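Local structure of amidohydrolase (Thermotoga maritima, 3OOQ) at residues F[291-303]-F[331-343]. The protein probably works as a hydrolase of the amidohydrolase family, possibly with allantoinase activity. Numbering follows the deposited sequence.
Sequences IAKLLKDGVLIAL and DLLKILTVNPAKI
Asn339 and Ile335 meet one edge of strand 301-303 through two hydrogen bonds. The amide of Asn339 donates through ND2 to the backbone O of Ile301 (2.9 Å). It approaches in the carbonyl plane, and the acceptor lies almost in the plane of the amide, with an N-H...O angle of 154°. Two residues on, the backbone N of Leu303 donates to O of Ile335 (3.0 Å), and CA of Ala302 makes a weaker CA-H...O contact with that same oxygen. Asn339 and the carbonyl of Ile335 thus satisfy the O of Ile301 and the N of Leu303 on this edge. A leucine in place of Asn339 would probably leave the carbonyl of Ile301 without this donor.

The apolar contacts centre on Ile335. With CG1 set between backbone N and carbonyl carbon (chi1 70°), its two branches diverge: CG2 lies beside CG1 of Ile301 (3.8 Å), while CD1 reaches CB of Leu303 (3.7 Å) and the CG2 methyl of Ile291. Leu332 crosses Ile291 at about a right angle, CD2 meeting both of its methyls. Nearby, CD1 of Leu295 presses on CB of Asp331 (3.5 Å). Beyond Asn339, the CB methyl of Ala302 rests against Pro340 CD (3.7 Å) and Ile343 CD1. Leu300 passes Ile343 in the opposite direction, with CD2 at 3.8 Å from Ile343 CG1, and lays CD1 against the Asn339 amide.

On its other edge the strand bonds to Val269 and Val271 of parallel strand 269-271, while Leu336 bonds to Val60 of strand 54-64. Helix 290-297, ended by a Schellman motif at Gly298, leads into strand 301-303 as an alpha-beta unit, and segment 331-343 bridges this late strand to strand 54-64, consistent with closure of the TIM-barrel fold of amidohydrolases.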
loop_
_atom_site.group_PDB
_atom_site.type_symbol
_atom_site.label_atom_id
_atom_site.label_comp_id
_atom_site.label_asym_id
_atom_site.label_seq_id
_atom_site.Cartn_x
_atom_site.Cartn_y
_atom_site.Cartn_z
ATOM N N ILE F 291 -21.234 38.314 -16.723
ATOM C CA ILE F 291 -21.627 39.476 -15.943
ATOM C C ILE F 291 -22.754 40.227 -16.685
ATOM O O ILE F 291 -23.872 40.347 -16.179
ATOM C CB ILE F 291 -20.420 40.384 -15.618
ATOM C CG1 ILE F 291 -19.491 39.691 -14.591
ATOM C CG2 ILE F 291 -20.893 41.767 -15.113
ATOM C CD1 ILE F 291 -18.129 40.341 -14.438
ATOM N N ALA F 292 -22.457 40.661 -17.902
ATOM C CA ALA F 292 -23.419 41.340 -18.768
ATOM C C ALA F 292 -24.698 40.532 -18.918
ATOM O O ALA F 292 -25.803 41.070 -18.757
ATOM C CB ALA F 292 -22.796 41.585 -20.140
ATOM N N LYS F 293 -24.545 39.237 -19.213
ATOM C CA LYS F 293 -25.680 38.408 -19.543
ATOM C C LYS F 293 -26.636 38.295 -18.363
ATOM O O LYS F 293 -27.852 38.443 -18.527
ATOM C CB LYS F 293 -25.239 37.029 -20.032
ATOM C CG LYS F 293 -24.497 37.083 -21.352
ATOM C CD LYS F 293 -23.929 35.733 -21.759
ATOM C CE LYS F 293 -23.496 35.780 -23.219
ATOM N NZ LYS F 293 -24.013 34.605 -23.940
ATOM N N LEU F 294 -26.092 38.062 -17.181
ATOM C CA LEU F 294 -26.928 37.891 -16.004
ATOM C C LEU F 294 -27.568 39.216 -15.621
ATOM O O LEU F 294 -28.767 39.262 -15.369
ATOM C CB LEU F 294 -26.140 37.265 -14.852
ATOM C CG LEU F 294 -25.694 35.819 -15.139
ATOM C CD1 LEU F 294 -24.917 35.215 -13.984
ATOM C CD2 LEU F 294 -26.899 34.941 -15.475
ATOM N N LEU F 295 -26.782 40.295 -15.622
ATOM C CA LEU F 295 -27.350 41.633 -15.406
ATOM C C LEU F 295 -28.551 41.910 -16.320
ATOM O O LEU F 295 -29.607 42.330 -15.854
ATOM C CB LEU F 295 -26.287 42.733 -15.527
ATOM C CG LEU F 295 -25.249 42.763 -14.395
ATOM C CD1 LEU F 295 -24.114 43.732 -14.686
ATOM C CD2 LEU F 295 -25.905 43.077 -13.053
ATOM N N LYS F 296 -28.380 41.643 -17.608
ATOM C CA LYS F 296 -29.421 41.850 -18.613
ATOM C C LYS F 296 -30.713 41.039 -18.349
ATOM O O LYS F 296 -31.824 41.543 -18.537
ATOM C CB LYS F 296 -28.849 41.515 -19.994
ATOM C CG LYS F 296 -29.767 41.784 -21.162
ATOM C CD LYS F 296 -29.067 41.436 -22.467
ATOM C CE LYS F 296 -30.085 41.227 -23.582
ATOM N NZ LYS F 296 -29.466 40.706 -24.843
ATOM N N ASP F 297 -30.553 39.789 -17.927
ATOM C CA ASP F 297 -31.685 38.917 -17.621
ATOM C C ASP F 297 -32.228 39.091 -16.202
ATOM O O ASP F 297 -33.133 38.385 -15.799
ATOM C CB ASP F 297 -31.322 37.454 -17.917
ATOM C CG ASP F 297 -31.037 37.216 -19.398
ATOM O OD1 ASP F 297 -31.690 37.882 -20.231
ATOM O OD2 ASP F 297 -30.157 36.383 -19.736
ATOM N N GLY F 298 -31.685 40.042 -15.448
ATOM C CA GLY F 298 -32.295 40.448 -14.186
ATOM C C GLY F 298 -31.962 39.569 -12.992
ATOM O O GLY F 298 -32.739 39.487 -12.045
ATOM N N VAL F 299 -30.801 38.916 -13.040
ATOM C CA VAL F 299 -30.296 38.147 -11.908
ATOM C C VAL F 299 -29.485 39.061 -11.004
ATOM O O VAL F 299 -28.662 39.854 -11.477
ATOM C CB VAL F 299 -29.429 36.949 -12.375
ATOM C CG1 VAL F 299 -28.997 36.042 -11.160
ATOM C CG2 VAL F 299 -30.197 36.115 -13.393
ATOM N N LEU F 300 -29.722 38.938 -9.702
ATOM C CA LEU F 300 -28.900 39.587 -8.707
ATOM C C LEU F 300 -27.552 38.850 -8.539
ATOM O O LEU F 300 -27.508 37.694 -8.122
ATOM C CB LEU F 300 -29.635 39.666 -7.366
ATOM C CG LEU F 300 -28.779 40.218 -6.222
ATOM C CD1 LEU F 300 -28.511 41.705 -6.436
ATOM C CD2 LEU F 300 -29.454 39.971 -4.887
ATOM N N ILE F 301 -26.459 39.539 -8.855
ATOM C CA ILE F 301 -25.142 38.930 -8.821
ATOM C C ILE F 301 -24.130 39.768 -8.053
ATOM O O ILE F 301 -24.279 41.005 -7.933
ATOM C CB ILE F 301 -24.594 38.626 -10.256
ATOM C CG1 ILE F 301 -24.149 39.916 -10.972
ATOM C CG2 ILE F 301 -25.598 37.827 -11.052
ATOM C CD1 ILE F 301 -23.493 39.700 -12.366
ATOM N N ALA F 302 -23.129 39.073 -7.504
ATOM C CA ALA F 302 -21.931 39.694 -6.954
ATOM C C ALA F 302 -20.737 39.054 -7.638
ATOM O O ALA F 302 -20.839 37.956 -8.210
ATOM C CB ALA F 302 -21.823 39.481 -5.452
ATOM N N LEU F 303 -19.611 39.742 -7.574
ATOM C CA LEU F 303 -18.374 39.232 -8.141
ATOM C C LEU F 303 -17.364 38.857 -7.052
ATOM O O LEU F 303 -17.009 39.699 -6.214
ATOM C CB LEU F 303 -17.774 40.249 -9.111
ATOM C CG LEU F 303 -16.448 39.906 -9.806
ATOM C CD1 LEU F 303 -16.547 38.634 -10.669
ATOM C CD2 LEU F 303 -15.975 41.093 -10.641
ATOM N N ASP F 331 -22.346 49.154 -13.025
ATOM C CA ASP F 331 -22.741 47.791 -12.632
ATOM C C ASP F 331 -21.608 47.026 -11.928
ATOM O O ASP F 331 -21.812 46.357 -10.889
ATOM C CB ASP F 331 -23.181 47.002 -13.875
ATOM C CG ASP F 331 -24.521 47.466 -14.433
ATOM O OD1 ASP F 331 -25.383 47.913 -13.649
ATOM O OD2 ASP F 331 -24.718 47.365 -15.664
ATOM N N LEU F 332 -20.418 47.114 -12.515
ATOM C CA LEU F 332 -19.246 46.446 -11.973
ATOM C C LEU F 332 -18.896 46.966 -10.584
ATOM O O LEU F 332 -18.405 46.211 -9.737
ATOM C CB LEU F 332 -18.064 46.608 -12.917
ATOM C CG LEU F 332 -18.212 45.876 -14.244
ATOM C CD1 LEU F 332 -17.219 46.430 -15.262
ATOM C CD2 LEU F 332 -18.000 44.348 -14.050
ATOM N N LEU F 333 -19.150 48.250 -10.340
ATOM C CA LEU F 333 -18.967 48.784 -8.993
ATOM C C LEU F 333 -19.983 48.205 -8.013
ATOM O O LEU F 333 -19.611 47.796 -6.906
ATOM C CB LEU F 333 -18.999 50.320 -8.998
ATOM C CG LEU F 333 -17.781 50.947 -9.655
ATOM C CD1 LEU F 333 -18.008 52.479 -9.907
ATOM C CD2 LEU F 333 -16.583 50.706 -8.758
ATOM N N LYS F 334 -21.248 48.138 -8.436
ATOM C CA LYS F 334 -22.333 47.585 -7.600
ATOM C C LYS F 334 -22.089 46.110 -7.232
ATOM O O LYS F 334 -22.341 45.695 -6.099
ATOM C CB LYS F 334 -23.702 47.697 -8.292
ATOM C CG LYS F 334 -24.208 49.099 -8.528
ATOM C CD LYS F 334 -25.629 49.099 -9.096
ATOM C CE LYS F 334 -26.105 50.549 -9.358
ATOM N NZ LYS F 334 -27.587 50.659 -9.539
ATOM N N ILE F 335 -21.608 45.319 -8.186
ATOM C CA ILE F 335 -21.372 43.889 -7.906
ATOM C C ILE F 335 -20.157 43.654 -6.998
ATOM O O ILE F 335 -19.885 42.514 -6.570
ATOM C CB ILE F 335 -21.302 43.030 -9.187
ATOM C CG1 ILE F 335 -20.035 43.316 -9.995
ATOM C CG2 ILE F 335 -22.551 43.217 -10.016
ATOM C CD1 ILE F 335 -19.868 42.384 -11.227
ATOM N N LEU F 336 -19.431 44.732 -6.715
ATOM C CA LEU F 336 -18.332 44.707 -5.765
ATOM C C LEU F 336 -18.699 45.270 -4.397
ATOM O O LEU F 336 -17.910 45.145 -3.437
ATOM C CB LEU F 336 -17.131 45.461 -6.320
ATOM C CG LEU F 336 -16.412 44.841 -7.521
ATOM C CD1 LEU F 336 -15.336 45.821 -8.027
ATOM C CD2 LEU F 336 -15.808 43.463 -7.174
ATOM N N THR F 337 -19.891 45.869 -4.307
ATOM C CA THR F 337 -20.291 46.656 -3.130
ATOM C C THR F 337 -21.702 46.314 -2.600
ATOM O O THR F 337 -21.851 45.409 -1.767
ATOM C CB THR F 337 -20.126 48.177 -3.410
ATOM O OG1 THR F 337 -20.774 48.490 -4.648
ATOM C CG2 THR F 337 -18.632 48.563 -3.524
ATOM N N VAL F 338 -22.728 47.021 -3.084
ATOM C CA VAL F 338 -24.092 46.880 -2.577
ATOM C C VAL F 338 -24.725 45.502 -2.868
ATOM O O VAL F 338 -25.413 44.949 -2.019
ATOM C CB VAL F 338 -25.020 48.059 -3.076
ATOM C CG1 VAL F 338 -25.116 48.106 -4.607
ATOM C CG2 VAL F 338 -26.433 47.972 -2.449
ATOM N N ASN F 339 -24.510 44.961 -4.063
ATOM C CA ASN F 339 -25.015 43.605 -4.399
ATOM C C ASN F 339 -24.481 42.496 -3.467
ATOM O O ASN F 339 -25.284 41.791 -2.855
ATOM C CB ASN F 339 -24.737 43.259 -5.867
ATOM C CG ASN F 339 -25.604 44.035 -6.840
ATOM O OD1 ASN F 339 -26.182 45.063 -6.495
ATOM N ND2 ASN F 339 -25.694 43.543 -8.084
ATOM N N PRO F 340 -23.132 42.339 -3.337
ATOM C CA PRO F 340 -22.641 41.382 -2.335
ATOM C C PRO F 340 -23.189 41.685 -0.944
ATOM O O PRO F 340 -23.658 40.767 -0.279
ATOM C CB PRO F 340 -21.112 41.550 -2.361
ATOM C CG PRO F 340 -20.843 42.781 -3.188
ATOM C CD PRO F 340 -22.024 42.931 -4.109
ATOM N N ALA F 341 -23.181 42.959 -0.526
ATOM C CA ALA F 341 -23.821 43.332 0.750
ATOM C C ALA F 341 -25.244 42.753 0.878
ATOM O O ALA F 341 -25.631 42.201 1.918
ATOM C CB ALA F 341 -23.849 44.851 0.917
ATOM N N LYS F 342 -26.011 42.894 -0.190
ATOM C CA LYS F 342 -27.419 42.508 -0.198
ATOM C C LYS F 342 -27.531 40.968 -0.136
ATOM O O LYS F 342 -28.308 40.431 0.649
ATOM C CB LYS F 342 -28.113 43.126 -1.431
ATOM C CG LYS F 342 -29.502 42.606 -1.786
ATOM C CD LYS F 342 -30.590 43.455 -1.165
ATOM C CE LYS F 342 -31.996 42.936 -1.476
ATOM N NZ LYS F 342 -32.522 43.593 -2.708
ATOM N N ILE F 343 -26.719 40.270 -0.930
ATOM C CA ILE F 343 -26.663 38.796 -0.902
ATOM C C ILE F 343 -26.311 38.270 0.491
ATOM O O ILE F 343 -26.823 37.226 0.923
ATOM C CB ILE F 343 -25.708 38.252 -1.998
ATOM C CG1 ILE F 343 -26.305 38.545 -3.385
ATOM C CG2 ILE F 343 -25.452 36.743 -1.803
ATOM C CD1 ILE F 343 -25.345 38.418 -4.561
#